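Local coordinates for protein oxygenase-reductase (Streptomyces fradiae, PDB 4OSP) that probably reduces the C-6 ketone of angucyclinones with NADPH, as the C-terminal short-chain dehydrogenase/reductase domain of the urdamycin oxygenase-reductase UrdM, at residues G109-E117 and N164-M172. Numbering follows the deposited sequence.
Sequences GVMGGVAPE and NPQEVAYAM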
loop_
_atom_site.group_PDB
_atom_site.type_symbol
_atom_site.label_atom_id
_atom_site.label_comp_id
_atom_site.label_asym_id
_atom_site.label_seq_id
_atom_site.Cartn_x
_atom_site.Cartn_y
_atom_site.Cartn_z
ATOM N N GLY B 109 1.448 -23.340 7.530
ATOM C CA GLY B 109 2.755 -22.703 7.469
ATOM C C GLY B 109 3.552 -22.954 8.727
ATOM O O GLY B 109 2.982 -23.232 9.781
ATOM N N VAL B 110 4.873 -22.878 8.621
ATOM C CA VAL B 110 5.726 -23.022 9.799
ATOM C C VAL B 110 6.658 -21.827 9.945
ATOM O O VAL B 110 7.171 -21.303 8.953
ATOM C CB VAL B 110 6.540 -24.348 9.801
ATOM C CG1 VAL B 110 5.631 -25.547 9.549
ATOM C CG2 VAL B 110 7.677 -24.304 8.787
ATOM N N MET B 111 6.864 -21.396 11.185
ATOM C CA MET B 111 7.820 -20.335 11.474
ATOM C C MET B 111 9.258 -20.859 11.583
ATOM O O MET B 111 9.484 -22.070 11.639
ATOM C CB MET B 111 7.393 -19.548 12.712
ATOM C CG MET B 111 6.400 -18.444 12.381
ATOM S SD MET B 111 5.600 -17.689 13.803
ATOM C CE MET B 111 4.019 -18.542 13.814
ATOM N N GLY B 112 10.222 -19.945 11.568
ATOM C CA GLY B 112 11.640 -20.316 11.605
ATOM C C GLY B 112 12.227 -20.320 13.007
ATOM O O GLY B 112 12.943 -21.251 13.379
ATOM N N GLY B 113 11.928 -19.271 13.777
ATOM C CA GLY B 113 12.375 -19.156 15.170
ATOM C C GLY B 113 13.886 -19.146 15.328
ATOM O O GLY B 113 14.441 -19.915 16.115
ATOM N N VAL B 114 14.546 -18.270 14.575
ATOM C CA VAL B 114 16.009 -18.175 14.549
ATOM C C VAL B 114 16.417 -16.745 14.132
ATOM O O VAL B 114 15.728 -16.105 13.323
ATOM C CB VAL B 114 16.619 -19.255 13.603
ATOM C CG1 VAL B 114 17.811 -18.728 12.828
ATOM C CG2 VAL B 114 16.994 -20.513 14.376
ATOM N N ALA B 115 17.507 -16.242 14.716
ATOM C CA ALA B 115 18.090 -14.950 14.320
ATOM C C ALA B 115 18.591 -15.003 12.869
ATOM O O ALA B 115 19.018 -16.065 12.400
ATOM C CB ALA B 115 19.224 -14.570 15.263
ATOM N N PRO B 116 18.542 -13.856 12.152
ATOM C CA PRO B 116 18.920 -13.848 10.723
ATOM C C PRO B 116 20.325 -14.402 10.462
ATOM O O PRO B 116 20.640 -14.803 9.331
ATOM C CB PRO B 116 18.833 -12.361 10.326
ATOM C CG PRO B 116 18.656 -11.600 11.603
ATOM C CD PRO B 116 18.054 -12.539 12.601
ATOM N N GLU B 117 21.152 -14.443 11.500
ATOM C CA GLU B 117 22.516 -14.943 11.364
ATOM C C GLU B 117 22.600 -16.469 11.444
ATOM O O GLU B 117 23.506 -17.070 10.864
ATOM C CB GLU B 117 23.448 -14.285 12.384
ATOM C CG GLU B 117 23.893 -12.875 12.001
ATOM C CD GLU B 117 22.939 -11.786 12.483
ATOM O OE1 GLU B 117 21.987 -12.101 13.230
ATOM O OE2 GLU B 117 23.152 -10.605 12.121
ATOM N N ASN B 164 10.237 -7.467 11.746
ATOM C CA ASN B 164 10.613 -8.395 12.809
ATOM C C ASN B 164 11.706 -9.332 12.299
ATOM O O ASN B 164 11.406 -10.382 11.714
ATOM C CB ASN B 164 9.394 -9.197 13.297
ATOM C CG ASN B 164 9.659 -9.938 14.598
ATOM O OD1 ASN B 164 10.795 -10.304 14.901
ATOM N ND2 ASN B 164 8.603 -10.165 15.371
ATOM N N PRO B 165 12.980 -8.948 12.504
ATOM C CA PRO B 165 14.129 -9.691 11.969
ATOM C C PRO B 165 14.196 -11.131 12.477
ATOM O O PRO B 165 14.822 -11.981 11.838
ATOM C CB PRO B 165 15.339 -8.893 12.478
ATOM C CG PRO B 165 14.804 -7.545 12.811
ATOM C CD PRO B 165 13.401 -7.770 13.280
ATOM N N GLN B 166 13.539 -11.397 13.607
ATOM C CA GLN B 166 13.528 -12.729 14.216
ATOM C C GLN B 166 12.867 -13.800 13.331
ATOM O O GLN B 166 13.110 -15.001 13.502
ATOM C CB GLN B 166 12.846 -12.674 15.593
ATOM C CG GLN B 166 12.973 -13.946 16.427
ATOM C CD GLN B 166 14.398 -14.492 16.478
ATOM O OE1 GLN B 166 15.377 -13.735 16.495
ATOM N NE2 GLN B 166 14.517 -15.815 16.507
ATOM N N GLU B 167 12.042 -13.359 12.387
ATOM C CA GLU B 167 11.276 -14.270 11.562
ATOM C C GLU B 167 11.336 -13.840 10.096
ATOM O O GLU B 167 10.358 -13.960 9.351
ATOM C CB GLU B 167 9.833 -14.324 12.074
ATOM C CG GLU B 167 9.235 -15.723 12.158
ATOM C CD GLU B 167 10.215 -16.757 12.675
ATOM O OE1 GLU B 167 10.182 -17.052 13.886
ATOM O OE2 GLU B 167 11.028 -17.264 11.872
ATOM N N VAL B 168 12.501 -13.352 9.686
ATOM C CA VAL B 168 12.652 -12.734 8.370
ATOM C C VAL B 168 12.414 -13.730 7.227
ATOM O O VAL B 168 11.663 -13.443 6.284
ATOM C CB VAL B 168 14.011 -11.982 8.222
ATOM C CG1 VAL B 168 15.188 -12.894 8.541
ATOM C CG2 VAL B 168 14.148 -11.370 6.827
ATOM N N ALA B 169 13.034 -14.903 7.326
ATOM C CA ALA B 169 12.859 -15.938 6.318
ATOM C C ALA B 169 11.375 -16.320 6.172
ATOM O O ALA B 169 10.884 -16.515 5.054
ATOM C CB ALA B 169 13.707 -17.151 6.657
ATOM N N TYR B 170 10.668 -16.402 7.304
ATOM C CA TYR B 170 9.240 -16.716 7.320
ATOM C C TYR B 170 8.403 -15.639 6.628
ATOM O O TYR B 170 7.468 -15.957 5.885
ATOM C CB TYR B 170 8.762 -16.927 8.754
ATOM C CG TYR B 170 7.252 -16.900 8.954
ATOM C CD1 TYR B 170 6.488 -18.072 8.857
ATOM C CD2 TYR B 170 6.595 -15.716 9.285
ATOM C CE1 TYR B 170 5.106 -18.057 9.063
ATOM C CE2 TYR B 170 5.215 -15.690 9.495
ATOM C CZ TYR B 170 4.477 -16.863 9.383
ATOM O OH TYR B 170 3.111 -16.829 9.591
ATOM N N ALA B 171 8.746 -14.371 6.871
ATOM C CA ALA B 171 8.071 -13.241 6.229
ATOM C C ALA B 171 8.266 -13.247 4.708
ATOM O O ALA B 171 7.337 -12.931 3.950
ATOM C CB ALA B 171 8.562 -11.939 6.816
ATOM N N MET B 172 9.466 -13.607 4.266
ATOM C CA MET B 172 9.738 -13.747 2.833
ATOM C C MET B 172 8.803 -14.756 2.188
ATOM O O MET B 172 8.239 -14.495 1.111
ATOM C CB MET B 172 11.201 -14.126 2.571
ATOM C CG MET B 172 12.166 -12.998 2.898
ATOM S SD MET B 172 13.891 -13.487 2.924
ATOM C CE MET B 172 14.259 -13.659 1.178
#
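The carboxylate of E167, the N-cap residue of helix 168-187, is bound by two successive backbone amides of the glycine pair G112-G113. G113 N lies 2.8 Å from E167 OE1 and uses the syn lone pair of that oxygen; the same N-H also makes a weak hydrogen bond to E167 OE2. G112 N meets E167 OE2 at 2.8 Å from well above the carboxylate plane, 65° out of it, in a bent bond. A bend at chi2 brings the carboxylate nearer the loop, towards both amides. Two N-H groups sharing one acid would be expected to stabilise its negative charge.

One turn further along, the Y170 ring lies under M111. M111 CG sits over one face, 3.6 Å from the ring centroid and 15° off the normal, a CH-pi contact, while SD stands higher above the same face at 4.7 Å, a longer Met-aromatic approach. V110 O comes instead to the ring edge, near its plane, 3.3 Å from Y170 CD1. The ring projects to this site with CG anti to the backbone N (chi1 165°).

At the other end, the bent Q166 chain lays its amide along the V114-A115 backbone; NE2 comes 3.1 Å from V114 N, two donors without a hydrogen bond. P116 CD makes a close van der Waals contact with P165 O at 3.4 Å, and apolar packing sets P116 CB against V168 CG1 (4.1 Å).

In this Rossmann-type reductase domain, the contact joins the loop between strand 103-106 and helix 121-142 to the start of helix 168-187. G109 and K174, the latter beside Y170, bind NADP(+), and Y170 and K174 have the YxxxK spacing of short-chain dehydrogenases. A169 packs on L127 of helix 121-142, while H187 of the second subunit packs against P116 and P165.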